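Side-chain contacts in protocatechuate decarboxylase (Klebsiella pneumoniae, PDB 5O3M), which catalyses the decarboxylation of protocatechuate (3,4-dihydroxybenzoate) and belongs to the prenylated-flavin-dependent UbiD family: residues 39-44 against 99-104; 169-174 against 235-240. All coordinates share one frame; numbering follows the deposited sequence.

Contact 1 of 2, residues 39-44 against 99-104; sequences DNQYLE and RQRAAL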
ATOM      1  N   ASP A  39     -30.955  31.173 -30.091  1.00 70.94           N
ATOM      2  CA  ASP A  39     -32.062  30.766 -29.242  1.00 65.97           C
ATOM      3  C   ASP A  39     -31.560  30.237 -27.902  1.00 55.62           C
ATOM      4  O   ASP A  39     -30.570  29.504 -27.828  1.00 59.54           O
ATOM      5  CB  ASP A  39     -32.916  29.728 -29.966  1.00 65.40           C
ATOM      6  CG  ASP A  39     -33.666  30.330 -31.155  1.00 75.83           C
ATOM      7  OD1 ASP A  39     -34.697  31.008 -30.937  1.00 78.21           O
ATOM      8  OD2 ASP A  39     -33.203  30.156 -32.305  1.00 81.01           O
ATOM      9  N   ASN A  40     -32.234  30.668 -26.833  1.00 58.86           N
ATOM     10  CA  ASN A  40     -31.988  30.217 -25.464  1.00 51.40           C
ATOM     11  C   ASN A  40     -30.622  30.668 -24.933  1.00 52.21           C
ATOM     12  O   ASN A  40     -30.039  30.016 -24.067  1.00 53.88           O
ATOM     13  CB  ASN A  40     -32.153  28.699 -25.352  1.00 45.78           C
ATOM     14  CG  ASN A  40     -33.488  28.205 -25.925  1.00 63.41           C
ATOM     15  OD1 ASN A  40     -33.513  27.295 -26.755  1.00 73.91           O
ATOM     16  ND2 ASN A  40     -34.597  28.812 -25.491  1.00 62.24           N
ATOM     17  N   GLN A  41     -30.118  31.801 -25.419  1.00 52.26           N
ATOM     18  CA  GLN A  41     -28.887  32.392 -24.912  1.00 48.01           C
ATOM     19  C   GLN A  41     -29.118  33.614 -24.033  1.00 45.58           C
ATOM     20  O   GLN A  41     -28.326  33.874 -23.127  1.00 42.10           O
ATOM     21  CB  GLN A  41     -27.966  32.774 -26.079  1.00 36.41           C
ATOM     22  CG  GLN A  41     -27.337  31.571 -26.739  1.00 36.83           C
ATOM     23  CD  GLN A  41     -26.450  30.785 -25.769  1.00 42.93           C
ATOM     24  OE1 GLN A  41     -25.861  31.346 -24.842  1.00 50.69           O
ATOM     25  NE2 GLN A  41     -26.368  29.483 -25.977  1.00 46.16           N
ATOM     26  N   TYR A  42     -30.188  34.359 -24.276  1.00 45.12           N
ATOM     27  CA  TYR A  42     -30.511  35.549 -23.515  1.00 43.62           C
ATOM     28  C   TYR A  42     -31.976  35.463 -23.127  1.00 48.21           C
ATOM     29  O   TYR A  42     -32.821  35.124 -23.963  1.00 50.50           O
ATOM     30  CB  TYR A  42     -30.219  36.823 -24.344  1.00 40.14           C
ATOM     31  CG  TYR A  42     -30.477  38.119 -23.604  1.00 39.61           C
ATOM     32  CD1 TYR A  42     -29.603  38.576 -22.610  1.00 42.31           C
ATOM     33  CD2 TYR A  42     -31.609  38.876 -23.883  1.00 37.94           C
ATOM     34  CE1 TYR A  42     -29.855  39.765 -21.932  1.00 40.47           C
ATOM     35  CE2 TYR A  42     -31.871  40.062 -23.222  1.00 42.14           C
ATOM     36  CZ  TYR A  42     -31.000  40.507 -22.250  1.00 49.03           C
ATOM     37  OH  TYR A  42     -31.298  41.694 -21.600  1.00 57.00           O
ATOM     38  N   LEU A  43     -32.278  35.747 -21.856  1.00 40.44           N
ATOM     39  CA  LEU A  43     -33.659  35.734 -21.386  1.00 45.86           C
ATOM     40  C   LEU A  43     -33.906  36.923 -20.465  1.00 45.98           C
ATOM     41  O   LEU A  43     -33.067  37.235 -19.616  1.00 47.31           O
ATOM     42  CB  LEU A  43     -33.987  34.421 -20.661  1.00 45.75           C
ATOM     43  CG  LEU A  43     -35.391  34.289 -20.062  1.00 45.74           C
ATOM     44  CD1 LEU A  43     -36.429  34.180 -21.157  1.00 38.37           C
ATOM     45  CD2 LEU A  43     -35.449  33.080 -19.128  1.00 48.08           C
ATOM     46  N   GLU A  44     -35.053  37.593 -20.650  1.00 42.05           N
ATOM     47  CA  GLU A  44     -35.479  38.701 -19.797  1.00 49.78           C
ATOM     48  C   GLU A  44     -36.740  38.345 -19.015  1.00 53.77           C
ATOM     49  O   GLU A  44     -37.551  37.516 -19.448  1.00 52.73           O
ATOM     50  CB  GLU A  44     -35.753  39.975 -20.606  1.00 51.06           C
ATOM     51  CG  GLU A  44     -34.530  40.589 -21.266  1.00 57.43           C
ATOM     52  CD  GLU A  44     -34.742  42.050 -21.592  1.00 59.28           C
ATOM     53  OE1 GLU A  44     -35.863  42.529 -21.332  1.00 63.79           O
ATOM     54  OE2 GLU A  44     -33.795  42.719 -22.073  1.00 55.12           O
ATOM     55  N   ARG A  99     -19.983  27.372 -21.468  1.00 34.79           N
ATOM     56  CA  ARG A  99     -18.831  27.336 -22.358  1.00 34.23           C
ATOM     57  C   ARG A  99     -19.244  27.627 -23.797  1.00 38.97           C
ATOM     58  O   ARG A  99     -18.509  28.301 -24.533  1.00 46.99           O
ATOM     59  CB  ARG A  99     -18.126  25.983 -22.254  1.00 30.70           C
ATOM     60  CG  ARG A  99     -16.682  26.014 -22.723  1.00 29.95           C
ATOM     61  CD  ARG A  99     -16.087  24.605 -22.808  1.00 30.37           C
ATOM     62  NE  ARG A  99     -14.747  24.595 -23.399  1.00 38.84           N
ATOM     63  CZ  ARG A  99     -13.631  24.557 -22.679  1.00 42.29           C
ATOM     64  NH1 ARG A  99     -13.711  24.534 -21.359  1.00 36.60           N
ATOM     65  NH2 ARG A  99     -12.439  24.541 -23.266  1.00 35.22           N
ATOM     66  N   GLN A 100     -20.421  27.146 -24.219  1.00 34.18           N
ATOM     67  CA  GLN A 100     -20.864  27.457 -25.571  1.00 36.27           C
ATOM     68  C   GLN A 100     -21.141  28.946 -25.729  1.00 39.50           C
ATOM     69  O   GLN A 100     -20.775  29.544 -26.753  1.00 36.06           O
ATOM     70  CB  GLN A 100     -22.102  26.658 -25.965  1.00 43.70           C
ATOM     71  CG  GLN A 100     -22.327  26.757 -27.477  1.00 64.63           C
ATOM     72  CD  GLN A 100     -23.758  26.510 -27.913  1.00 71.28           C
ATOM     73  OE1 GLN A 100     -24.539  25.866 -27.208  1.00 78.05           O
ATOM     74  NE2 GLN A 100     -24.107  27.016 -29.093  1.00 68.31           N
ATOM     75  N   ARG A 101     -21.782  29.565 -24.729  1.00 32.02           N
ATOM     76  CA  ARG A 101     -22.069  30.992 -24.829  1.00 39.13           C
ATOM     77  C   ARG A 101     -20.778  31.798 -24.870  1.00 42.91           C
ATOM     78  O   ARG A 101     -20.659  32.749 -25.655  1.00 47.60           O
ATOM     79  CB  ARG A 101     -22.971  31.444 -23.671  1.00 39.57           C
ATOM     80  CG  ARG A 101     -23.180  32.959 -23.583  1.00 41.33           C
ATOM     81  CD  ARG A 101     -24.506  33.356 -22.889  1.00 34.16           C
ATOM     82  NE  ARG A 101     -24.606  32.887 -21.501  1.00 44.20           N
ATOM     83  CZ  ARG A 101     -25.301  31.809 -21.123  1.00 37.25           C
ATOM     84  NH1 ARG A 101     -25.956  31.092 -22.035  1.00 33.48           N
ATOM     85  NH2 ARG A 101     -25.345  31.455 -19.843  1.00 32.78           N
ATOM     86  N   ALA A 102     -19.788  31.429 -24.048  1.00 38.86           N
ATOM     87  CA  ALA A 102     -18.509  32.130 -24.105  1.00 36.72           C
ATOM     88  C   ALA A 102     -17.869  31.962 -25.479  1.00 43.42           C
ATOM     89  O   ALA A 102     -17.285  32.907 -26.026  1.00 44.95           O
ATOM     90  CB  ALA A 102     -17.575  31.631 -22.995  1.00 43.37           C
ATOM     91  N   ALA A 103     -17.995  30.770 -26.066  1.00 42.80           N
ATOM     92  CA  ALA A 103     -17.507  30.568 -27.422  1.00 40.86           C
ATOM     93  C   ALA A 103     -18.247  31.464 -28.415  1.00 40.23           C
ATOM     94  O   ALA A 103     -17.624  32.100 -29.275  1.00 42.40           O
ATOM     95  CB  ALA A 103     -17.634  29.093 -27.816  1.00 36.26           C
ATOM     96  N   LEU A 104     -19.582  31.497 -28.340  1.00 45.48           N
ATOM     97  CA  LEU A 104     -20.338  32.413 -29.200  1.00 47.49           C
ATOM     98  C   LEU A 104     -19.852  33.847 -29.036  1.00 46.34           C
ATOM     99  O   LEU A 104     -19.652  34.563 -30.023  1.00 40.33           O
ATOM    100  CB  LEU A 104     -21.836  32.347 -28.887  1.00 42.88           C
ATOM    101  CG  LEU A 104     -22.696  31.141 -29.251  1.00 47.90           C
ATOM    102  CD1 LEU A 104     -24.128  31.466 -28.885  1.00 52.26           C
ATOM    103  CD2 LEU A 104     -22.579  30.736 -30.752  1.00 47.47           C
TER

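Contact 2 of 2, residues 169-174 against 235-240; sequences FCLGLA and AIYIGA. With 9JE (pentane-1,5-diol), chain G.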
ATOM      1  N   PHE A 169     -21.284  42.735  -4.860  1.00 37.12           N
ATOM      2  CA  PHE A 169     -20.961  42.792  -6.281  1.00 36.81           C
ATOM      3  C   PHE A 169     -19.891  41.740  -6.545  1.00 37.57           C
ATOM      4  O   PHE A 169     -18.833  41.752  -5.898  1.00 34.13           O
ATOM      5  CB  PHE A 169     -20.452  44.174  -6.700  1.00 37.60           C
ATOM      6  CG  PHE A 169     -21.368  45.320  -6.298  1.00 39.79           C
ATOM      7  CD1 PHE A 169     -22.567  45.542  -6.962  1.00 36.03           C
ATOM      8  CD2 PHE A 169     -21.015  46.176  -5.266  1.00 32.31           C
ATOM      9  CE1 PHE A 169     -23.402  46.594  -6.596  1.00 33.82           C
ATOM     10  CE2 PHE A 169     -21.840  47.215  -4.894  1.00 39.65           C
ATOM     11  CZ  PHE A 169     -23.035  47.432  -5.572  1.00 42.57           C
ATOM     12  N   CYS A 170     -20.166  40.827  -7.478  1.00 37.03           N
ATOM     13  CA  CYS A 170     -19.298  39.674  -7.705  1.00 42.29           C
ATOM     14  C   CYS A 170     -18.478  39.753  -8.981  1.00 39.33           C
ATOM     15  O   CYS A 170     -17.659  38.864  -9.223  1.00 35.01           O
ATOM     16  CB  CYS A 170     -20.118  38.375  -7.718  1.00 39.34           C
ATOM     17  SG  CYS A 170     -20.842  37.940  -6.108  1.00 37.96           S
ATOM     18  N   LEU A 171     -18.656  40.781  -9.801  1.00 33.36           N
ATOM     19  CA  LEU A 171     -17.901  40.872 -11.048  1.00 36.53           C
ATOM     20  C   LEU A 171     -17.236  42.236 -11.170  1.00 40.45           C
ATOM     21  O   LEU A 171     -17.309  42.904 -12.202  1.00 37.70           O
ATOM     22  CB  LEU A 171     -18.800  40.571 -12.243  1.00 41.11           C
ATOM     23  CG  LEU A 171     -19.024  39.086 -12.542  1.00 38.74           C
ATOM     24  CD1 LEU A 171     -19.923  38.923 -13.729  1.00 37.34           C
ATOM     25  CD2 LEU A 171     -17.683  38.355 -12.782  1.00 36.15           C
ATOM     26  N   GLY A 172     -16.564  42.662 -10.100  1.00 44.30           N
ATOM     27  CA  GLY A 172     -15.897  43.949 -10.072  1.00 44.16           C
ATOM     28  C   GLY A 172     -14.478  43.915 -10.605  1.00 46.65           C
ATOM     29  O   GLY A 172     -13.602  43.254 -10.030  1.00 44.67           O
ATOM     30  N   LEU A 173     -14.232  44.625 -11.702  1.00 41.89           N
ATOM     31  CA  LEU A 173     -12.900  44.689 -12.300  1.00 43.88           C
ATOM     32  C   LEU A 173     -12.185  45.932 -11.772  1.00 45.65           C
ATOM     33  O   LEU A 173     -12.539  47.069 -12.115  1.00 35.84           O
ATOM     34  CB  LEU A 173     -12.985  44.695 -13.822  1.00 35.92           C
ATOM     35  CG  LEU A 173     -11.640  44.614 -14.543  1.00 40.86           C
ATOM     36  CD1 LEU A 173     -11.230  43.140 -14.814  1.00 33.54           C
ATOM     37  CD2 LEU A 173     -11.700  45.416 -15.835  1.00 42.14           C
ATOM     38  N   ALA A 174     -11.176  45.711 -10.938  1.00 45.95           N
ATOM     39  CA  ALA A 174     -10.428  46.796 -10.324  1.00 47.57           C
ATOM     40  C   ALA A 174      -9.296  47.235 -11.243  1.00 53.61           C
ATOM     41  O   ALA A 174      -8.558  46.398 -11.773  1.00 54.54           O
ATOM     42  CB  ALA A 174      -9.871  46.365  -8.966  1.00 36.45           C
ATOM     43  N   ALA A 235     -15.348  39.565 -23.271  1.00 42.64           N
ATOM     44  CA  ALA A 235     -13.943  39.397 -23.619  1.00 40.90           C
ATOM     45  C   ALA A 235     -13.032  40.075 -22.602  1.00 47.14           C
ATOM     46  O   ALA A 235     -11.891  39.640 -22.403  1.00 47.45           O
ATOM     47  CB  ALA A 235     -13.684  39.926 -25.036  1.00 35.79           C
ATOM     48  N   ILE A 236     -13.512  41.122 -21.929  1.00 51.87           N
ATOM     49  CA  ILE A 236     -12.677  41.790 -20.935  1.00 45.21           C
ATOM     50  C   ILE A 236     -12.591  40.956 -19.658  1.00 40.05           C
ATOM     51  O   ILE A 236     -11.507  40.784 -19.091  1.00 42.55           O
ATOM     52  CB  ILE A 236     -13.192  43.212 -20.649  1.00 46.46           C
ATOM     53  CG1 ILE A 236     -13.051  44.107 -21.889  1.00 46.45           C
ATOM     54  CG2 ILE A 236     -12.457  43.820 -19.442  1.00 40.39           C
ATOM     55  CD1 ILE A 236     -13.639  45.503 -21.698  1.00 40.30           C
ATOM     56  N   TYR A 237     -13.731  40.454 -19.163  1.00 34.19           N
ATOM     57  CA  TYR A 237     -13.695  39.631 -17.958  1.00 33.81           C
ATOM     58  C   TYR A 237     -12.874  38.368 -18.197  1.00 40.68           C
ATOM     59  O   TYR A 237     -12.015  38.008 -17.384  1.00 38.12           O
ATOM     60  CB  TYR A 237     -15.108  39.249 -17.505  1.00 34.71           C
ATOM     61  CG  TYR A 237     -15.902  40.310 -16.770  1.00 40.47           C
ATOM     62  CD1 TYR A 237     -15.517  40.754 -15.504  1.00 34.83           C
ATOM     63  CD2 TYR A 237     -17.073  40.827 -17.320  1.00 36.02           C
ATOM     64  CE1 TYR A 237     -16.253  41.696 -14.833  1.00 38.04           C
ATOM     65  CE2 TYR A 237     -17.813  41.775 -16.656  1.00 36.68           C
ATOM     66  CZ  TYR A 237     -17.399  42.201 -15.415  1.00 37.44           C
ATOM     67  OH  TYR A 237     -18.145  43.131 -14.758  1.00 38.67           O
ATOM     68  N   ILE A 238     -13.138  37.680 -19.313  1.00 40.77           N
ATOM     69  CA  ILE A 238     -12.447  36.425 -19.613  1.00 42.55           C
ATOM     70  C   ILE A 238     -10.949  36.668 -19.772  1.00 42.05           C
ATOM     71  O   ILE A 238     -10.122  36.007 -19.132  1.00 46.26           O
ATOM     72  CB  ILE A 238     -13.064  35.765 -20.861  1.00 42.43           C
ATOM     73  CG1 ILE A 238     -14.437  35.178 -20.509  1.00 40.71           C
ATOM     74  CG2 ILE A 238     -12.129  34.705 -21.462  1.00 39.39           C
ATOM     75  CD1 ILE A 238     -15.183  34.626 -21.685  1.00 42.29           C
ATOM     76  N   GLY A 239     -10.580  37.648 -20.595  1.00 38.76           N
ATOM     77  CA  GLY A 239      -9.169  37.922 -20.812  1.00 39.54           C
ATOM     78  C   GLY A 239      -8.438  38.396 -19.569  1.00 40.38           C
ATOM     79  O   GLY A 239      -7.231  38.168 -19.427  1.00 49.32           O
ATOM     80  N   ALA A 240      -9.146  39.059 -18.655  1.00 34.25           N
ATOM     81  CA  ALA A 240      -8.513  39.547 -17.436  1.00 42.27           C
ATOM     82  C   ALA A 240      -8.114  38.420 -16.486  1.00 45.12           C
ATOM     83  O   ALA A 240      -7.315  38.653 -15.570  1.00 47.76           O
ATOM     84  CB  ALA A 240      -9.449  40.518 -16.710  1.00 42.83           C
TER
HETATM   85  C02 9JE G 601     -11.747  34.616 -10.785  1.00 51.05           C
HETATM   86  C03 9JE G 601     -13.114  34.872 -11.390  1.00 41.90           C
HETATM   87  C04 9JE G 601     -14.271  34.544 -10.449  1.00 51.47           C
HETATM   88  C05 9JE G 601     -14.975  35.785  -9.888  1.00 59.28           C
HETATM   89  C06 9JE G 601     -16.005  35.460  -8.796  1.00 62.91           C
HETATM   90  O01 9JE G 601     -11.096  33.650 -11.562  1.00 57.19           O
HETATM   91  O07 9JE G 601     -16.436  36.637  -8.143  1.00 54.81           O

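Contact 1 of 2, residues 39-44 against 99-104
In the N-terminal domain of this UbiD-family enzyme, Gln41, on the loop that leads into strand 42-45, reaches the flank of helix 99-106 and is received there by Arg101 and Leu104. The carboxamide oxygen carries the contact. Arg101 NH1 donates to Gln41 OE1 over 2.8 Å, and the bond is nearly straight (N-H...O 164°). The oxygen lies at the guanidinium edge, almost in its plane, whereas NH1 stands above the amide plane rather than on a lone pair; the two flat groups are turned 51° apart. Gln41 OE1 also rests against the arginine's own aliphatic stem, 3.1 Å from Arg101 CB and equally far from Arg101 CD. A bend at chi3 (61°) folds the arginine around the oxygen and brings NH1 back to it.

Strand 42-45 is an edge strand, within this chain, of a four-stranded mixed sheet, and Arg101 pins the helix to that sheet's loops: its guanidinium also donates to the carbonyls of Gly75, Gly94 and Met95, and Leu35 of helix 28-36 packs against both Arg101 and Gln41. The carbonyl groups thus surround a buried cation. On the amide face opposite NH1 lies Leu104, whose CD1 is 3.9 Å from Gln41 CD and the same distance from Gln41 CG.

Contact 2 of 2, residues 169-174 against 235-240
Tyr237 of helix 234-240 reaches across to the backbone of Leu171 on strand 168-177, linking two elements of the central, Rift-related domain; the axes of segments 169-174 and 235-240 are inclined at 76°. Its CB leaves the helix at an angle to the strand, and a first torsion that sets CG opposite the carbonyl carbon (chi1 -78°) carries the ring over to it. Along the ring edge, CE1 is the first atom to arrive: Tyr237 CE1 lies 3.8 Å from Leu171 CB and 3.1 Å from Leu171 O. Tyr237 CZ follows, 3.3 Å from Leu171 O. Over one face comes the leucine's branch, with Leu171 CD2 4.2 Å from Tyr237 CE1. At the tip, Tyr237 OH donates to Leu171 O at 2.7 Å; the hydroxyl lies in the carbonyl plane, with a C=O...O angle of 149°. The same hydroxyl oxygen accepts the backbone N-H of Gly231, so two bonds fix a buried phenol, and the ring of His96 meets its ring at a steep inclination.

Next to this polar link, Leu173 fills the angle between strand and helix. Its two methyls part company: Leu173 CD1 touches Ala240 CB at 3.7 Å, while Leu173 CD2 meets Ile236 CG2 at 4.0 Å, the leucine and isoleucine side chains crossing at about a right angle.

The strand departs from a regular extended course at Cys170 and Leu171, and their successive carbonyls serve different partners. Cys170 O accepts a hydrogen bond from O07 of the bound pentane-1,5-diol at 2.8 Å, in a pocket completed by Leu340, His347, Leu350 and Ala351. A helix laid across an antiparallel strand of a curled sheet, beside a ligand pocket, is consistent with the split-barrel domain that binds the prenylated flavin in UbiD enzymes; here, without cofactor, the pocket holds the diol.

In the fold
Contact 1 lies in the N-terminal domain and contact 2 in the Rift-related one, their centres 18 Å apart, yet the two helices involved touch: Ala102 CB of helix 99-106 is 4.1 Å from Ile238 CD1 of helix 234-240. A second route runs through the chain just ahead of helix 99-106. The loop that Arg101 grips continues into His96, whose ring meets that of Tyr237 in contact 2. The diol binds on the strand side of contact 2, at Cys170, and its C03 is 12.9 Å from Ala102 CB of segment 99-104. Helix 234-240 thus touches both: strand 168-177 through Tyr237, Ile236 and Ala240, and helix 99-106 through Ile238.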